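Local coordinates for DNA mismatch repair protein MLH3 (Saccharomyces cerevisiae S288C, PDB 6RMN) that takes part in DNA mismatch repair, helping a MutL-type heterodimer to correct insertion-deletion loops left by replication, DNA damage or recombination, at residues Leu42-Ala50 and Gly228-Ala236; Arg56-Leu64 and Phe185-Ala193. All blocks are in the same frame, centred on the assembly; numbering follows the deposited sequence.

Interaction 1: Leu42-Ala50 and Gly228-Ala236; sequences LLVLVDQHA and GRPSMVPIA. With ZN (zinc ion), chain C.
Leu43-Asp47 and Ser231-Ile235 form an antiparallel strand pair that ends at the zinc-bearing endonuclease motifs of the MutL-type C-terminal domain: Asp47-Gln48-His49-Ala50 is the DQHA signature, and Gly228-Pro230 closes the CPHGRP-like motif. The N-to-C directions of strands 43-47 and 232-234 differ by 162°, close to antiparallel. Leu45 and Val233 are a hydrogen-bonded pair, with Leu45 N to Val233 O and Val233 N to Leu45 O both 3.0 Å. The ladder runs on to Ile235 N, 2.8 Å from Leu43 O, and at the motif end to Asp47 N, also 2.8 Å from Ser231 O.

The two sheet faces differ. On one, Val44 CG1 presses against Met232 CB at 3.7 Å, and Val46 CG2 lies alongside the same methionine; Leu216 of helix 206-216 touches both Val46 and Met232. On the other, Leu45 CD1 meets Ile235 CG2 at 3.7 Å. Ile235 has CG1 between its backbone N and carbonyl carbon (chi1 58°), which lays CG1 against Leu43 CB while CG2 turns to Leu45.

Beyond the strand, Asp47 caps helix 48-69. Its OD1 accepts from His49 N at 2.9 Å, nearly along the C-O axis, and from Ala50 N, which stands 74° out of the carboxylate plane; two N-H groups thus fix the carboxylate. His49 NE2 binds zinc at 2.1 Å in a site shared with Glu53, Cys194 and a ligand from the other protein chain, while ND1 bonds to Val198 O, holding the imidazole's rotation. Ala50 CB packs on Ser231, whose OG bonds to Pro222 O. A water bridges the two motifs, donating to Pro230 O at 2.7 Å and, over a longer reach, to Asp47 OD2.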
# COMPACT_ATOMS: atom_id res chain seq x y z
N LEU B 42 9.12 7.59 -0.91
CA LEU B 42 7.66 7.61 -1.03
C LEU B 42 7.05 6.20 -1.18
O LEU B 42 6.15 5.87 -0.41
CB LEU B 42 7.17 8.56 -2.15
CG LEU B 42 5.63 8.60 -2.43
CD1 LEU B 42 4.95 9.77 -1.73
CD2 LEU B 42 5.32 8.62 -3.94
N LEU B 43 7.50 5.40 -2.16
CA LEU B 43 6.99 4.03 -2.38
C LEU B 43 8.05 2.98 -2.07
O LEU B 43 9.18 3.07 -2.57
CB LEU B 43 6.43 3.83 -3.81
CG LEU B 43 5.07 4.45 -4.19
CD1 LEU B 43 4.64 4.01 -5.57
CD2 LEU B 43 3.95 4.07 -3.21
N VAL B 44 7.69 1.99 -1.24
CA VAL B 44 8.57 0.91 -0.81
C VAL B 44 7.87 -0.46 -0.96
O VAL B 44 6.68 -0.59 -0.64
CB VAL B 44 9.08 1.16 0.65
CG1 VAL B 44 9.77 -0.07 1.25
CG2 VAL B 44 9.99 2.38 0.74
N LEU B 45 8.63 -1.48 -1.45
CA LEU B 45 8.21 -2.88 -1.56
C LEU B 45 8.93 -3.70 -0.46
O LEU B 45 10.17 -3.77 -0.42
CB LEU B 45 8.51 -3.46 -2.96
CG LEU B 45 7.61 -3.01 -4.11
CD1 LEU B 45 8.18 -3.48 -5.44
CD2 LEU B 45 6.20 -3.55 -3.96
N VAL B 46 8.14 -4.28 0.46
CA VAL B 46 8.63 -5.09 1.57
C VAL B 46 8.51 -6.57 1.19
O VAL B 46 7.43 -7.00 0.76
CB VAL B 46 7.86 -4.75 2.88
CG1 VAL B 46 8.39 -5.57 4.06
CG2 VAL B 46 7.92 -3.26 3.21
N ASP B 47 9.61 -7.35 1.37
CA ASP B 47 9.61 -8.81 1.17
C ASP B 47 8.70 -9.38 2.30
O ASP B 47 8.98 -9.15 3.48
CB ASP B 47 11.05 -9.33 1.29
CG ASP B 47 11.27 -10.83 1.14
OD1 ASP B 47 10.36 -11.62 1.51
OD2 ASP B 47 12.38 -11.23 0.72
N GLN B 48 7.59 -10.07 1.94
CA GLN B 48 6.66 -10.59 2.96
C GLN B 48 7.27 -11.69 3.85
O GLN B 48 6.86 -11.84 5.00
CB GLN B 48 5.33 -11.05 2.35
CG GLN B 48 5.41 -12.36 1.56
CD GLN B 48 4.23 -12.58 0.66
OE1 GLN B 48 3.66 -11.64 0.12
NE2 GLN B 48 3.86 -13.82 0.49
N HIS B 49 8.22 -12.45 3.31
CA HIS B 49 8.89 -13.51 4.05
C HIS B 49 9.88 -12.91 5.07
O HIS B 49 9.81 -13.26 6.25
CB HIS B 49 9.57 -14.51 3.10
CG HIS B 49 10.38 -15.53 3.82
ND1 HIS B 49 9.79 -16.55 4.54
CD2 HIS B 49 11.72 -15.60 3.99
CE1 HIS B 49 10.78 -17.23 5.08
NE2 HIS B 49 11.95 -16.70 4.77
N ALA B 50 10.76 -12.00 4.61
CA ALA B 50 11.76 -11.30 5.42
C ALA B 50 11.10 -10.53 6.57
O ALA B 50 11.60 -10.56 7.68
CB ALA B 50 12.57 -10.35 4.55
N GLY B 228 20.45 -11.40 7.85
CA GLY B 228 21.09 -10.14 7.46
C GLY B 228 20.86 -9.58 6.07
O GLY B 228 21.50 -8.59 5.71
N ARG B 229 19.95 -10.17 5.27
CA ARG B 229 19.62 -9.70 3.91
C ARG B 229 18.52 -8.60 3.98
O ARG B 229 17.67 -8.69 4.87
CB ARG B 229 19.18 -10.87 3.01
CG ARG B 229 20.26 -11.93 2.83
CD ARG B 229 20.11 -12.67 1.52
NE ARG B 229 21.15 -13.68 1.33
CZ ARG B 229 22.25 -13.51 0.60
NH1 ARG B 229 22.46 -12.36 -0.03
NH2 ARG B 229 23.14 -14.48 0.48
N PRO B 230 18.51 -7.56 3.10
CA PRO B 230 17.47 -6.50 3.20
C PRO B 230 16.03 -6.99 3.14
O PRO B 230 15.73 -7.91 2.39
CB PRO B 230 17.79 -5.57 2.03
CG PRO B 230 18.59 -6.40 1.09
CD PRO B 230 19.43 -7.28 1.98
N SER B 231 15.16 -6.37 3.95
CA SER B 231 13.74 -6.72 4.04
C SER B 231 12.86 -5.86 3.12
O SER B 231 11.69 -6.19 2.91
CB SER B 231 13.27 -6.57 5.48
OG SER B 231 13.41 -5.23 5.90
N MET B 232 13.40 -4.73 2.62
CA MET B 232 12.65 -3.78 1.80
C MET B 232 13.51 -3.00 0.82
O MET B 232 14.71 -2.85 1.03
CB MET B 232 11.83 -2.84 2.69
CG MET B 232 12.65 -1.99 3.61
SD MET B 232 11.57 -1.06 4.70
CE MET B 232 11.30 -2.25 5.99
N VAL B 233 12.89 -2.51 -0.26
CA VAL B 233 13.54 -1.76 -1.33
C VAL B 233 12.68 -0.55 -1.72
O VAL B 233 11.49 -0.72 -2.00
CB VAL B 233 13.88 -2.68 -2.55
CG1 VAL B 233 14.26 -1.87 -3.79
CG2 VAL B 233 15.00 -3.65 -2.21
N PRO B 234 13.25 0.67 -1.74
CA PRO B 234 12.46 1.82 -2.21
C PRO B 234 12.34 1.73 -3.73
O PRO B 234 13.30 1.36 -4.41
CB PRO B 234 13.28 3.04 -1.76
CG PRO B 234 14.70 2.54 -1.63
CD PRO B 234 14.67 1.04 -1.47
N ILE B 235 11.14 2.00 -4.27
CA ILE B 235 10.97 1.91 -5.72
C ILE B 235 10.65 3.28 -6.34
O ILE B 235 10.77 3.43 -7.56
CB ILE B 235 9.96 0.80 -6.14
CG1 ILE B 235 8.56 1.00 -5.52
CG2 ILE B 235 10.53 -0.59 -5.83
CD1 ILE B 235 7.45 0.39 -6.30
N ALA B 236 10.28 4.28 -5.50
CA ALA B 236 9.94 5.64 -5.94
C ALA B 236 11.14 6.38 -6.54
O ALA B 236 11.43 6.24 -7.73
CB ALA B 236 9.35 6.43 -4.78
ZN ZN C . 13.93 -17.18 5.40
O HOH W 1 15.18 -10.59 2.28

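Interaction 2: Arg56-Leu64 and Phe185-Ala193; sequences RLEELFYSL and FHEILNSKA
Arg56 lays its CB against Ala193 CB, 4.1 Å away, while its guanidinium end leads off from the interface. One residue on, the backbone of Leu57 also rests on the Ala193 methyl. Leu57 turns CG away from its own amide, which carries CD1 to Leu189 CB and to 3.3 Å from Asn190 OD1, a close van der Waals contact of methyl with amide oxygen. Leu60 CD1 lies 3.6 Å from Leu189 O and also touches Lys192 CB, so it packs on the aliphatic base of that lysine.

Phe61 makes two different ring contacts. Leu189 CD1 sits over one of its faces, 4.0 Å from the centroid and 13° off the normal, a CH-pi contact. The CZ edge of Phe61 points at the face of the His186 ring, an edge-to-face pair with centroids 5.0 Å apart and planes at 64°. An alanine at His186 is likely to leave the Phe61 edge without its aromatic face and open a gap beside CZ. Leu64 CD2 finishes the row, 3.7 Å from Leu189 CD1.

Leu189 is therefore a knob in a hole of Leu57, Leu60, Phe61 and Leu64, the knobs-into-holes packing of two helical segments whose axes come within 9.0 Å and whose N-to-C directions differ by 139°, obliquely antiparallel, here the DQHA helix 48-69 and helix 183-196, which carries the zinc ligand Cys194.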
# COMPACT_ATOMS: atom_id res chain seq x y z
N ARG B 56 9.31 -12.64 13.85
CA ARG B 56 9.40 -13.93 14.52
C ARG B 56 10.71 -14.12 15.26
O ARG B 56 10.67 -14.65 16.37
CB ARG B 56 9.13 -15.07 13.53
CG ARG B 56 7.65 -15.23 13.21
CD ARG B 56 7.40 -16.36 12.23
NE ARG B 56 5.98 -16.45 11.86
CZ ARG B 56 5.06 -17.13 12.53
NH1 ARG B 56 5.38 -17.80 13.62
NH2 ARG B 56 3.80 -17.14 12.11
N LEU B 57 11.83 -13.66 14.68
CA LEU B 57 13.16 -13.73 15.28
C LEU B 57 13.25 -12.90 16.54
O LEU B 57 13.67 -13.41 17.58
CB LEU B 57 14.28 -13.33 14.29
CG LEU B 57 15.70 -13.39 14.87
CD1 LEU B 57 16.19 -14.84 15.01
CD2 LEU B 57 16.64 -12.54 14.08
N GLU B 58 12.84 -11.64 16.47
CA GLU B 58 12.86 -10.74 17.61
C GLU B 58 11.99 -11.25 18.80
O GLU B 58 12.36 -11.02 19.95
CB GLU B 58 12.50 -9.31 17.18
CG GLU B 58 13.52 -8.74 16.20
CD GLU B 58 13.67 -7.24 16.19
OE1 GLU B 58 12.99 -6.57 17.00
OE2 GLU B 58 14.47 -6.72 15.38
N GLU B 59 10.88 -12.00 18.51
CA GLU B 59 10.01 -12.62 19.51
C GLU B 59 10.77 -13.77 20.17
O GLU B 59 10.69 -13.93 21.39
CB GLU B 59 8.71 -13.16 18.88
CG GLU B 59 7.68 -12.08 18.55
CD GLU B 59 6.49 -12.44 17.66
OE1 GLU B 59 6.39 -13.60 17.19
OE2 GLU B 59 5.65 -11.54 17.44
N LEU B 60 11.50 -14.56 19.36
CA LEU B 60 12.28 -15.73 19.82
C LEU B 60 13.45 -15.30 20.70
O LEU B 60 13.68 -15.93 21.74
CB LEU B 60 12.78 -16.59 18.62
CG LEU B 60 11.72 -17.45 17.90
CD1 LEU B 60 12.29 -18.09 16.68
CD2 LEU B 60 11.14 -18.50 18.81
N PHE B 61 14.15 -14.23 20.29
CA PHE B 61 15.25 -13.63 21.02
C PHE B 61 14.77 -13.07 22.35
O PHE B 61 15.39 -13.37 23.38
CB PHE B 61 15.96 -12.56 20.17
CG PHE B 61 17.25 -13.09 19.58
CD1 PHE B 61 18.39 -13.22 20.37
CD2 PHE B 61 17.30 -13.52 18.27
CE1 PHE B 61 19.57 -13.75 19.83
CE2 PHE B 61 18.48 -14.06 17.74
CZ PHE B 61 19.60 -14.17 18.52
N TYR B 62 13.65 -12.33 22.34
CA TYR B 62 13.05 -11.76 23.55
C TYR B 62 12.72 -12.87 24.57
O TYR B 62 13.04 -12.71 25.75
CB TYR B 62 11.82 -10.87 23.22
CG TYR B 62 11.09 -10.38 24.45
CD1 TYR B 62 11.54 -9.29 25.19
CD2 TYR B 62 9.97 -11.07 24.93
CE1 TYR B 62 10.91 -8.88 26.36
CE2 TYR B 62 9.33 -10.67 26.11
CZ TYR B 62 9.79 -9.57 26.81
OH TYR B 62 9.15 -9.18 27.97
N SER B 63 12.14 -13.99 24.12
CA SER B 63 11.83 -15.13 24.98
C SER B 63 13.08 -15.78 25.60
O SER B 63 13.10 -16.04 26.80
CB SER B 63 11.03 -16.18 24.21
OG SER B 63 9.79 -15.63 23.80
N LEU B 64 14.11 -16.03 24.77
CA LEU B 64 15.36 -16.68 25.16
C LEU B 64 16.13 -15.85 26.19
O LEU B 64 16.60 -16.40 27.18
CB LEU B 64 16.22 -16.98 23.90
CG LEU B 64 17.74 -17.26 24.10
CD1 LEU B 64 17.98 -18.55 24.80
CD2 LEU B 64 18.46 -17.28 22.77
N PHE B 185 23.00 -20.87 19.14
CA PHE B 185 21.66 -20.45 19.53
C PHE B 185 21.04 -19.55 18.45
O PHE B 185 19.90 -19.78 18.06
CB PHE B 185 21.67 -19.81 20.92
CG PHE B 185 21.85 -20.79 22.04
CD1 PHE B 185 20.79 -21.55 22.51
CD2 PHE B 185 23.09 -20.96 22.65
CE1 PHE B 185 20.97 -22.47 23.55
CE2 PHE B 185 23.26 -21.88 23.69
CZ PHE B 185 22.20 -22.63 24.13
N HIS B 186 21.83 -18.61 17.91
CA HIS B 186 21.50 -17.70 16.82
C HIS B 186 21.00 -18.50 15.60
O HIS B 186 19.92 -18.22 15.08
CB HIS B 186 22.77 -16.95 16.41
CG HIS B 186 22.66 -15.46 16.44
ND1 HIS B 186 21.79 -14.79 15.58
CD2 HIS B 186 23.35 -14.56 17.16
CE1 HIS B 186 21.98 -13.51 15.83
NE2 HIS B 186 22.90 -13.32 16.78
N GLU B 187 21.79 -19.53 15.20
CA GLU B 187 21.51 -20.45 14.08
C GLU B 187 20.19 -21.17 14.27
O GLU B 187 19.40 -21.21 13.32
CB GLU B 187 22.66 -21.45 13.92
CG GLU B 187 23.92 -20.84 13.31
CD GLU B 187 25.20 -21.67 13.32
OE1 GLU B 187 25.18 -22.81 13.85
OE2 GLU B 187 26.22 -21.16 12.81
N ILE B 188 19.93 -21.69 15.49
CA ILE B 188 18.67 -22.37 15.80
C ILE B 188 17.46 -21.41 15.67
O ILE B 188 16.47 -21.77 15.04
CB ILE B 188 18.71 -23.12 17.17
CG1 ILE B 188 19.79 -24.24 17.15
CG2 ILE B 188 17.34 -23.70 17.52
CD1 ILE B 188 20.16 -24.84 18.53
N LEU B 189 17.57 -20.19 16.24
CA LEU B 189 16.48 -19.20 16.19
C LEU B 189 16.26 -18.67 14.78
O LEU B 189 15.11 -18.48 14.40
CB LEU B 189 16.67 -18.04 17.19
CG LEU B 189 16.87 -18.38 18.69
CD1 LEU B 189 16.61 -17.16 19.54
CD2 LEU B 189 15.97 -19.54 19.17
N ASN B 190 17.34 -18.49 13.99
CA ASN B 190 17.26 -18.03 12.60
C ASN B 190 16.49 -18.99 11.75
O ASN B 190 15.64 -18.55 10.98
CB ASN B 190 18.65 -17.79 11.99
CG ASN B 190 19.29 -16.50 12.39
OD1 ASN B 190 18.74 -15.72 13.17
ND2 ASN B 190 20.50 -16.25 11.88
N SER B 191 16.76 -20.31 11.92
CA SER B 191 16.10 -21.36 11.16
C SER B 191 14.66 -21.62 11.58
O SER B 191 13.86 -21.97 10.73
CB SER B 191 16.92 -22.65 11.15
OG SER B 191 16.94 -23.24 12.44
N LYS B 192 14.33 -21.48 12.88
CA LYS B 192 12.95 -21.64 13.37
C LYS B 192 12.06 -20.49 12.83
O LYS B 192 10.92 -20.74 12.44
CB LYS B 192 12.90 -21.59 14.91
CG LYS B 192 13.35 -22.85 15.61
CD LYS B 192 13.20 -22.69 17.12
CE LYS B 192 13.84 -23.81 17.92
NZ LYS B 192 13.16 -25.12 17.74
N ALA B 193 12.59 -19.25 12.83
CA ALA B 193 11.90 -18.05 12.35
C ALA B 193 11.66 -18.14 10.85
O ALA B 193 10.53 -17.89 10.40
CB ALA B 193 12.72 -16.80 12.69

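Helix 48-69 is common to both contacts: interaction 1 takes its capped first turn, and interaction 2 a stretch further along it. Their centres lie 21 Å apart, and interaction 2 is nested within the chain loop that interaction 1 closes. Both are partly buried. Interaction 2 is central, its centre about 4 Å from the chain centre, and relies on apolar and aromatic side-chain interdigitation between helices. Interaction 1 is peripheral, about 21 Å between the same points, and pairs strands through main-chain bonds, with three exposed residues against one and another protein chain within reach. The zinc site lies at the near ends of both: His49 of interaction 1 and Cys194, one residue past 185-193, bind the same ion.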